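Local atomic coordinates of GNA33 (Neisseria gonorrhoeae FA 1090, PDB entry 2G5D), a protein that probably cleaves the beta-1,4 bond between N-acetylmuramic acid and N-acetylglucosamine in peptidoglycan as a lytic transglycosylase, leaving a 1,6-anhydro end on the muramic acid. Residues Arg201-Ser205 / Arg206-Tyr210; Thr332-Gly336 / Glu337-Ala341. All coordinates share one frame; numbering follows the deposited sequence.

How the contacts relate
Contacts 1 and 2 are both local chain reversals, with centres about 39 Å apart and nearest atoms about 26 Å apart. Contact 1, a two-stranded hairpin of the MltA-specific insert region, is the more peripheral: its centre lies about 30 Å from the centre of the chain and four of nine touching residues are exposed. Contact 2 is a tight turn leading into strand 339-342 of the 3D-domain region, its centre about 9 Å from the chain centre, with three of six touching residues buried and none exposed. The hairpin combines paired backbone hydrogen bonds, regular at Arg-201/Leu-208 and looser toward the turn, with an aromatic pair, salt bridge and water; contact 2 has one backbone bond plus sulfur-aromatic and apolar contacts.

Contact 1 of 2, residues Arg201-Ser205 / Arg206-Tyr210; sequences RFEGS and RFLPY
Phe-202 and Phe-207 are cross-strand partners in a non-hydrogen-bonded pair, their rings offset edge-to-face with centroids 5.3 Å apart and planes at 65°. With Phe-202 CG beside its backbone N and Phe-207 CG anti to its own (chi1 -161°), the edge of Phe-207 turns to the face of Phe-202, Phe-207 CD2 lying 3.5 Å from Phe-202 CE2. Ile-148 of neighbouring strand 148-151 and Ile-165 of strand 163-165 touch both rings.

The other face carries Arg-201, Glu-203 and Leu-208. With CG between its backbone N and carbonyl carbon (chi1 53°), Arg-201 passes its aliphatic part alongside Tyr-210, the two side chains crossing at about a right angle, CG 3.9 Å from Tyr-210 CD2. Its guanidinium is held at two edge positions: NH1 gives a nearly straight, in-plane salt-bridge bond of 2.7 Å to Glu-203 OE1, on its anti side, while NE donates to a water that donates to Pro-209 O. These partners should limit its rotation. Leu-208 CD1 packs over one guanidinium face and lies 3.6 Å from Glu-203 CB.

Paired backbone bonds at Arg-201/Leu-208 and the Phe-202/Phe-207 pair mark strands 197-203 and 206-209 as an antiparallel beta hairpin in the sheet of the MltA-specific insert.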
loop_
_atom_site.group_PDB
_atom_site.type_symbol
_atom_site.label_atom_id
_atom_site.label_comp_id
_atom_site.label_asym_id
_atom_site.label_seq_id
_atom_site.Cartn_x
_atom_site.Cartn_y
_atom_site.Cartn_z
ATOM N N ARG A 201 23.530 7.065 -9.293
ATOM C CA ARG A 201 24.409 8.124 -8.793
ATOM C C ARG A 201 25.576 8.345 -9.754
ATOM O O ARG A 201 26.036 7.402 -10.402
ATOM C CB ARG A 201 24.943 7.775 -7.399
ATOM C CG ARG A 201 25.599 6.398 -7.308
ATOM C CD ARG A 201 26.316 6.176 -5.992
ATOM N NE ARG A 201 27.306 5.111 -6.131
ATOM C CZ ARG A 201 28.604 5.308 -6.336
ATOM N NH1 ARG A 201 29.099 6.536 -6.405
ATOM N NH2 ARG A 201 29.413 4.269 -6.468
ATOM N N PHE A 202 26.050 9.589 -9.832
ATOM C CA PHE A 202 27.220 9.934 -10.644
ATOM C C PHE A 202 28.498 9.443 -9.962
ATOM O O PHE A 202 28.656 9.577 -8.746
ATOM C CB PHE A 202 27.316 11.447 -10.878
ATOM C CG PHE A 202 26.068 12.068 -11.462
ATOM C CD1 PHE A 202 25.340 13.010 -10.736
ATOM C CD2 PHE A 202 25.626 11.722 -12.738
ATOM C CE1 PHE A 202 24.184 13.598 -11.272
ATOM C CE2 PHE A 202 24.480 12.302 -13.282
ATOM C CZ PHE A 202 23.753 13.238 -12.544
ATOM N N GLU A 203 29.398 8.869 -10.755
ATOM C CA GLU A 203 30.686 8.370 -10.268
ATOM C C GLU A 203 31.632 8.276 -11.456
ATOM O O GLU A 203 31.445 7.432 -12.340
ATOM C CB GLU A 203 30.523 7.005 -9.580
ATOM C CG GLU A 203 31.827 6.322 -9.148
ATOM C CD GLU A 203 32.404 6.875 -7.851
ATOM O OE1 GLU A 203 31.631 7.210 -6.924
ATOM O OE2 GLU A 203 33.646 6.953 -7.750
ATOM N N GLY A 204 32.641 9.148 -11.467
ATOM C CA GLY A 204 33.541 9.289 -12.607
ATOM C C GLY A 204 32.818 10.059 -13.691
ATOM O O GLY A 204 32.349 11.174 -13.459
ATOM N N SER A 205 32.730 9.463 -14.878
ATOM C CA SER A 205 31.850 9.970 -15.929
ATOM C C SER A 205 30.780 8.918 -16.223
ATOM O O SER A 205 30.394 8.699 -17.373
ATOM C CB SER A 205 32.639 10.342 -17.192
ATOM O OG SER A 205 32.979 9.193 -17.949
ATOM N N ARG A 206 30.308 8.269 -15.164
ATOM C CA ARG A 206 29.302 7.221 -15.283
ATOM C C ARG A 206 28.072 7.485 -14.422
ATOM O O ARG A 206 28.133 8.228 -13.438
ATOM C CB ARG A 206 29.897 5.865 -14.903
ATOM C CG ARG A 206 30.947 5.313 -15.863
ATOM C CD ARG A 206 31.304 3.902 -15.436
ATOM N NE ARG A 206 32.050 3.169 -16.452
ATOM C CZ ARG A 206 32.050 1.843 -16.566
ATOM N NH1 ARG A 206 31.320 1.102 -15.737
ATOM N NH2 ARG A 206 32.770 1.260 -17.518
ATOM N N PHE A 207 26.959 6.869 -14.816
ATOM C CA PHE A 207 25.747 6.792 -14.007
ATOM C C PHE A 207 25.512 5.309 -13.718
ATOM O O PHE A 207 25.198 4.530 -14.623
ATOM C CB PHE A 207 24.564 7.406 -14.763
ATOM C CG PHE A 207 23.402 7.787 -13.881
ATOM C CD1 PHE A 207 22.281 6.958 -13.781
ATOM C CD2 PHE A 207 23.420 8.979 -13.160
ATOM C CE1 PHE A 207 21.204 7.305 -12.978
ATOM C CE2 PHE A 207 22.343 9.336 -12.350
ATOM C CZ PHE A 207 21.234 8.493 -12.260
ATOM N N LEU A 208 25.706 4.928 -12.459
ATOM C CA LEU A 208 25.673 3.528 -12.036
ATOM C C LEU A 208 24.446 3.258 -11.175
ATOM O O LEU A 208 23.993 4.162 -10.467
ATOM C CB LEU A 208 26.917 3.198 -11.206
ATOM C CG LEU A 208 28.274 3.790 -11.590
ATOM C CD1 LEU A 208 29.186 3.795 -10.378
ATOM C CD2 LEU A 208 28.890 3.018 -12.749
ATOM N N PRO A 209 23.912 2.014 -11.217
ATOM C CA PRO A 209 22.831 1.614 -10.307
ATOM C C PRO A 209 23.124 2.056 -8.873
ATOM O O PRO A 209 24.285 2.044 -8.459
ATOM C CB PRO A 209 22.843 0.086 -10.407
ATOM C CG PRO A 209 23.297 -0.177 -11.795
ATOM C CD PRO A 209 24.279 0.919 -12.139
ATOM N N TYR A 210 22.094 2.478 -8.138
ATOM C CA TYR A 210 22.284 2.880 -6.756
ATOM C C TYR A 210 22.602 1.665 -5.877
ATOM O O TYR A 210 22.435 0.513 -6.304
ATOM C CB TYR A 210 21.093 3.694 -6.195
ATOM C CG TYR A 210 21.545 4.608 -5.082
ATOM C CD1 TYR A 210 21.303 4.294 -3.739
ATOM C CD2 TYR A 210 22.294 5.753 -5.368
ATOM C CE1 TYR A 210 21.773 5.120 -2.714
ATOM C CE2 TYR A 210 22.759 6.576 -4.365
ATOM C CZ TYR A 210 22.496 6.256 -3.038
ATOM O OH TYR A 210 22.979 7.080 -2.051
HETATM O O HOH W 1 26.064 2.893 -6.500
#

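Contact 2 of 2, residues Thr332-Gly336 / Glu337-Ala341; sequences TPLMG and EYAGA
Met-335 and Tyr-338 are brought together by complementary first torsions: Met-335 places CG opposite its backbone N (chi1 -175°) and stays extended to CE, whereas Tyr-338 swings CG beside its own N (chi1 -74°). The two side chains consequently run side by side and point the same way. Met-335 SD lies 5.5 Å from the centroid of the Tyr-338 ring and well off the ring normal, an oblique Met-aromatic contact. Its methyl continues past the sulfur, with Met-335 CE 3.9 Å from Tyr-338 CD1. At the ring edge, near its plane, Gly-336 O approaches Tyr-338 CD1 to 3.6 Å. Lys-60 of helix 58-72 touches both side chains, so this side of the turn packs against helix 58-72.

The backbone beneath them is a type II beta turn from Met-335 to Tyr-338, with Gly-336 and Glu-337 at its corners. It is closed by Tyr-338 N donating to Met-335 O at 3.2 Å. Glu-337, at the second corner, adopts a positive phi of 78°, as the third position of this turn type requires. Its extended side chain carries OE2 outward from the turn to a salt bridge with Arg-368 of strand 365-375.

Beyond the turn, Ala-339 begins strand 339-342 and directs its methyl back at the incoming chain. Ala-339 CB meets Leu-334 CD2 at 4.0 Å and stands 3.7 Å from Met-335 O. Leu-334 also packs on Phe-388 and Tyr-121, while backbone bonds from Ala-339 to Phe-388 and from Gly-340 to Met-371 fix the new strand between strands 384-391 and 365-375.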
loop_
_atom_site.group_PDB
_atom_site.type_symbol
_atom_site.label_atom_id
_atom_site.label_comp_id
_atom_site.label_asym_id
_atom_site.label_seq_id
_atom_site.Cartn_x
_atom_site.Cartn_y
_atom_site.Cartn_z
ATOM N N THR A 332 -3.496 9.982 -0.302
ATOM C CA THR A 332 -4.211 10.373 0.913
ATOM C C THR A 332 -3.998 9.347 2.039
ATOM O O THR A 332 -3.736 8.166 1.765
ATOM C CB THR A 332 -5.750 10.600 0.663
ATOM O OG1 THR A 332 -6.353 9.393 0.160
ATOM C CG2 THR A 332 -5.976 11.756 -0.320
ATOM N N PRO A 333 -4.084 9.797 3.310
ATOM C CA PRO A 333 -3.896 8.894 4.460
ATOM C C PRO A 333 -4.978 7.792 4.674
ATOM O O PRO A 333 -6.180 8.076 4.747
ATOM C CB PRO A 333 -3.815 9.866 5.652
ATOM C CG PRO A 333 -4.530 11.113 5.201
ATOM C CD PRO A 333 -4.285 11.207 3.727
ATOM N N LEU A 334 -4.550 6.536 4.803
ATOM C CA LEU A 334 -5.506 5.437 4.905
ATOM C C LEU A 334 -6.062 5.281 6.328
ATOM O O LEU A 334 -5.331 5.440 7.327
ATOM C CB LEU A 334 -4.869 4.116 4.435
ATOM C CG LEU A 334 -4.195 4.093 3.059
ATOM C CD1 LEU A 334 -3.469 2.766 2.811
ATOM C CD2 LEU A 334 -5.208 4.363 1.973
ATOM N N MET A 335 -7.360 4.984 6.408
ATOM C CA MET A 335 -8.037 4.772 7.664
ATOM C C MET A 335 -8.121 3.279 7.912
ATOM O O MET A 335 -8.662 2.537 7.087
ATOM C CB MET A 335 -9.439 5.372 7.602
ATOM C CG MET A 335 -10.229 5.320 8.885
ATOM S SD MET A 335 -11.910 5.881 8.588
ATOM C CE MET A 335 -12.753 5.275 10.033
ATOM N N GLY A 336 -7.595 2.855 9.052
ATOM C CA GLY A 336 -7.634 1.445 9.467
ATOM C C GLY A 336 -9.018 0.834 9.393
ATOM O O GLY A 336 -9.996 1.419 9.906
ATOM N N GLU A 337 -9.089 -0.320 8.711
ATOM C CA GLU A 337 -10.315 -1.126 8.567
ATOM C C GLU A 337 -11.358 -0.646 7.560
ATOM O O GLU A 337 -12.361 -1.349 7.350
ATOM C CB GLU A 337 -11.006 -1.323 9.910
ATOM C CG GLU A 337 -10.323 -2.302 10.800
ATOM C CD GLU A 337 -11.004 -2.398 12.140
ATOM O OE1 GLU A 337 -10.402 -1.977 13.123
ATOM O OE2 GLU A 337 -12.148 -2.885 12.216
ATOM N N TYR A 338 -11.096 0.515 6.946
ATOM C CA TYR A 338 -12.014 1.216 6.046
ATOM C C TYR A 338 -11.330 1.662 4.753
ATOM O O TYR A 338 -11.818 2.532 4.036
ATOM C CB TYR A 338 -12.726 2.378 6.778
ATOM C CG TYR A 338 -13.775 1.813 7.700
ATOM C CD1 TYR A 338 -13.491 1.528 9.043
ATOM C CD2 TYR A 338 -15.037 1.488 7.201
ATOM C CE1 TYR A 338 -14.463 0.917 9.861
ATOM C CE2 TYR A 338 -16.003 0.898 8.005
ATOM C CZ TYR A 338 -15.722 0.612 9.313
ATOM O OH TYR A 338 -16.728 0.029 10.051
ATOM N N ALA A 339 -10.195 1.038 4.469
ATOM C CA ALA A 339 -9.467 1.269 3.225
ATOM C C ALA A 339 -8.874 -0.033 2.711
ATOM O O ALA A 339 -8.650 -0.985 3.469
ATOM C CB ALA A 339 -8.367 2.334 3.403
ATOM N N GLY A 340 -8.667 -0.093 1.408
ATOM C CA GLY A 340 -8.043 -1.259 0.815
ATOM C C GLY A 340 -7.253 -0.966 -0.429
ATOM O O GLY A 340 -7.403 0.106 -1.025
ATOM N N ALA A 341 -6.378 -1.905 -0.792
ATOM C CA ALA A 341 -5.672 -1.864 -2.069
ATOM C C ALA A 341 -6.351 -2.740 -3.128
ATOM O O ALA A 341 -6.814 -3.853 -2.835
ATOM C CB ALA A 341 -4.162 -2.254 -1.907
#